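Side-chain contacts in lumazine-binding protein (Silicibacter pomeroyi DSS-3, PDB 3FKA), which is of unknown function but has an NTF2-like fold, in which a curved sheet often encloses a pocket for a small ligand: residues B[28-31]-B[32-35]; B[77-81]-B[82-86]. All coordinates share one frame; numbering follows the deposited sequence.

Overall arrangement
Followed from the N terminus, the chain runs through helix 4-24 before interaction 1 forms where helix 27-33 ends and the chain turns off at F34 and F35. Interaction 2 comes later, at the hairpin of strands 72-80 and 83-92. Each contact closes a short local turn, the first a helix terminus and the second a tight reversal, and they stand in series, neither nesting nor crossing. Their centres lie about 19 Å apart and their nearest atoms about 8 Å, without touching. What they share is their surroundings: helix 4-24 packs on A29, L30 and I33 in one and on V77, V79 and A84 in the other, and strand 109-119 also borders both.

Interaction 1: B[28-31]-B[32-35]; sequences PALE and RIFF
L30 and F34 lie side by side and point the same way, L30 CD2 touching the rim of the F34 ring at CE1, 4.0 Å away. The carbonyl of L30 completes the tight side: its O sits at the ring edge and in the ring plane, 3.5 Å from F34 CD1, while F34 N donates to that same O at 3.2 Å. I33 packs closely too. With CG1 between the backbone N and the carbonyl carbon (chi1 72°), both branches straddle A29 O, CG1 at 3.3 Å and CG2 at 3.4 Å, and that oxygen accepts I33 N at 160°. With R32 N to P28 O at 3.0 Å, these i to i+4 bonds mark the last turn of helix 27-33, F34 being the first residue to leave helical backbone angles. In this NTF2-like fold the turn is wedged between helices 4-24 and 53-63, L30 meeting I57 and C60, and F34 meeting F56 edge-to-face. I33 CD1 lies 4.3 Å from L30 CD2, and its side chain packs on L14 and Y18. Cutting I33 back to an alanine would probably leave L30 CD2 with F34 alone on this side and open a gap towards L14 and Y18. The outer side is looser: the R32 chain, modelled in two conformers, runs out extended and exposed, away from 28-31. The extended E31 chain leads away from 32-35 to the salt bridge of OE2 with R27.

Interaction 2: B[77-81]-B[82-86]; sequences VSVQG and DIAML
Between Q80 and I83 the flat groups are peptide carbonyls, and their two mutual bonds use them differently. I83 N approaches Q80 O from above the carbonyl plane, 39° out of it and so not on a lone pair, at 3.0 Å. In the return bond, Q80 N reaches I83 O with a more modest tilt of 21° from the carbonyl plane. I83 CG1, set between its own backbone N and carbonyl carbon (chi1 59°), comes to 3.2 Å from Q80 O. At the next hydrogen-bonded pair, S78 N meets M85 O almost in line with the C=O bond, and M85 N answers to S78 O at 2.9 Å. Strands 77-80 and 83-86 thus form an antiparallel hairpin closed by a type II' turn. G81 takes its first corner with positive phi, a conformation in which a CB would collide with D82 N. The alpha hydrogens add to the ladder: A84 CA lies 3.1 Å from S78 O. On one face of the sheet V77, V79, A84 and L86 gather, with V79 CG2 to A84 CB at 4.2 Å; L11 of helix 4-24 covers V77, V79 and A84, and L86 lies alongside V77. S78, Q80, I83 and M85 occupy the other face, where Q80 CB meets I83 CG1 at 4.2 Å and the selenomethionine M85 packs on M85 of the second subunit. A water donates to M85 O at 2.9 Å and also bonds S78 OG, giving that carbonyl a second donor. The hairpin's four backbone bonds thus join a sheet that runs on to strand 95-106 on one side and into the third subunit on the other, while D82 OD2 hydrogen-bonds H43 of the second subunit.

Interaction 1: B[28-31]-B[32-35]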
# COMPACT_ATOMS: atom_id res chain seq x y z
N PRO B 28 17.58 1.49 25.50
CA PRO B 28 18.43 2.31 24.62
C PRO B 28 18.10 2.17 23.12
O PRO B 28 18.05 3.17 22.42
CB PRO B 28 19.84 1.80 24.93
CG PRO B 28 19.76 1.24 26.27
CD PRO B 28 18.38 0.64 26.38
N ALA B 29 17.79 0.96 22.66
CA ALA B 29 17.44 0.74 21.24
C ALA B 29 16.14 1.43 20.88
O ALA B 29 16.00 2.05 19.82
CB ALA B 29 17.36 -0.77 20.95
N LEU B 30 15.15 1.31 21.77
CA LEU B 30 13.85 1.94 21.54
C LEU B 30 13.94 3.46 21.55
O LEU B 30 13.27 4.11 20.77
CB LEU B 30 12.84 1.47 22.58
CG LEU B 30 12.45 -0.03 22.43
CD1 LEU B 30 11.80 -0.54 23.73
CD2 LEU B 30 11.58 -0.26 21.17
N GLU B 31 14.76 4.03 22.44
CA GLU B 31 14.94 5.48 22.46
C GLU B 31 15.68 5.95 21.21
O GLU B 31 15.49 7.08 20.79
CB GLU B 31 15.61 5.95 23.77
CG GLU B 31 14.66 5.75 24.96
CD GLU B 31 15.18 6.22 26.32
OE1 GLU B 31 16.41 6.41 26.51
OE2 GLU B 31 14.33 6.36 27.23
N ARG B 32 16.53 5.10 20.64
CA ARG B 32 17.26 5.43 19.43
C ARG B 32 16.35 5.45 18.22
O ARG B 32 16.38 6.38 17.46
CB ARG B 32 18.40 4.44 19.15
CG ARG B 32 19.13 4.64 17.81
CD ARG B 32 20.14 3.54 17.54
NE ARG B 32 20.73 3.69 16.20
CZ ARG B 32 21.75 4.50 15.87
NH1 ARG B 32 22.35 5.30 16.76
NH2 ARG B 32 22.18 4.51 14.61
N ILE B 33 15.53 4.41 18.07
CA ILE B 33 14.65 4.27 16.88
C ILE B 33 13.32 5.01 16.81
O ILE B 33 12.70 5.08 15.72
CB ILE B 33 14.44 2.76 16.58
CG1 ILE B 33 13.53 2.06 17.60
CG2 ILE B 33 15.85 2.11 16.42
CD1 ILE B 33 13.29 0.60 17.28
N PHE B 34 12.87 5.50 17.96
CA PHE B 34 11.65 6.29 18.09
C PHE B 34 12.03 7.70 18.50
O PHE B 34 12.85 7.88 19.44
CB PHE B 34 10.70 5.76 19.16
CG PHE B 34 9.92 4.55 18.77
CD1 PHE B 34 10.38 3.27 19.04
CD2 PHE B 34 8.68 4.69 18.15
CE1 PHE B 34 9.65 2.15 18.68
CE2 PHE B 34 7.95 3.56 17.79
CZ PHE B 34 8.43 2.30 18.07
N PHE B 35 11.46 8.70 17.82
CA PHE B 35 11.62 10.09 18.19
C PHE B 35 11.10 10.31 19.61
O PHE B 35 10.17 9.62 20.05
CB PHE B 35 10.85 11.02 17.25
CG PHE B 35 11.57 11.33 15.96
CD1 PHE B 35 12.52 12.33 15.94
CD2 PHE B 35 11.28 10.67 14.78
CE1 PHE B 35 13.20 12.68 14.77
CE2 PHE B 35 11.96 11.02 13.58
CZ PHE B 35 12.93 12.01 13.60

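Interaction 2: B[77-81]-B[82-86]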
# COMPACT_ATOMS: atom_id res chain seq x y z
N VAL B 77 5.37 -1.58 2.65
CA VAL B 77 6.32 -0.49 2.83
C VAL B 77 6.05 0.49 1.70
O VAL B 77 6.02 0.07 0.55
CB VAL B 77 7.79 -0.92 2.73
CG1 VAL B 77 8.70 0.30 2.97
CG2 VAL B 77 8.14 -2.04 3.70
N SER B 78 5.84 1.77 2.04
CA SER B 78 5.61 2.83 1.05
C SER B 78 6.63 3.92 1.36
O SER B 78 6.83 4.26 2.52
CB SER B 78 4.18 3.39 1.10
OG SER B 78 3.23 2.41 0.75
N VAL B 79 7.26 4.48 0.32
CA VAL B 79 8.28 5.51 0.51
C VAL B 79 8.07 6.65 -0.47
O VAL B 79 7.79 6.41 -1.66
CB VAL B 79 9.70 4.96 0.27
CG1 VAL B 79 10.77 6.05 0.50
CG2 VAL B 79 10.03 3.75 1.15
N GLN B 80 8.14 7.89 0.02
CA GLN B 80 8.08 9.09 -0.85
C GLN B 80 9.16 10.01 -0.33
O GLN B 80 9.03 10.56 0.74
CB GLN B 80 6.71 9.75 -0.84
CG GLN B 80 5.62 8.94 -1.52
CD GLN B 80 5.78 8.87 -3.06
OE1 GLN B 80 6.29 9.79 -3.69
NE2 GLN B 80 5.31 7.79 -3.65
N GLY B 81 10.26 10.17 -1.08
CA GLY B 81 11.36 11.02 -0.60
C GLY B 81 11.87 10.58 0.77
O GLY B 81 12.32 9.44 0.95
N ASP B 82 11.77 11.48 1.76
CA ASP B 82 12.26 11.22 3.11
C ASP B 82 11.17 10.72 4.11
O ASP B 82 11.42 10.75 5.32
CB ASP B 82 13.04 12.43 3.64
CG ASP B 82 12.23 13.70 3.76
OD1 ASP B 82 11.01 13.67 3.54
OD2 ASP B 82 12.86 14.73 4.09
N ILE B 83 10.00 10.32 3.60
CA ILE B 83 8.93 9.77 4.45
C ILE B 83 8.60 8.34 4.04
O ILE B 83 8.72 7.96 2.86
CB ILE B 83 7.65 10.66 4.52
CG1 ILE B 83 7.02 10.91 3.16
CG2 ILE B 83 7.99 12.00 5.22
CD1 ILE B 83 5.61 11.53 3.24
N ALA B 84 8.20 7.54 5.03
CA ALA B 84 7.81 6.15 4.78
C ALA B 84 6.68 5.76 5.70
O ALA B 84 6.49 6.37 6.78
CB ALA B 84 8.98 5.18 4.97
N MSE B 85 5.91 4.78 5.26
CA MSE B 85 4.83 4.26 6.06
C MSE B 85 4.88 2.75 5.86
O MSE B 85 4.99 2.28 4.72
CB MSE B 85 3.54 4.92 5.64
CG MSE B 85 2.43 4.64 6.56
SE MSE B 85 0.87 5.68 6.07
CE MSE B 85 0.75 5.30 4.15
N LEU B 86 4.82 2.01 6.96
CA LEU B 86 4.96 0.56 6.96
C LEU B 86 3.84 -0.15 7.68
O LEU B 86 3.35 0.34 8.69
CB LEU B 86 6.24 0.17 7.74
CG LEU B 86 7.73 0.43 7.39
CD1 LEU B 86 8.33 -0.64 6.46
CD2 LEU B 86 7.99 1.86 6.88
O HOH W 1 2.89 0.85 3.35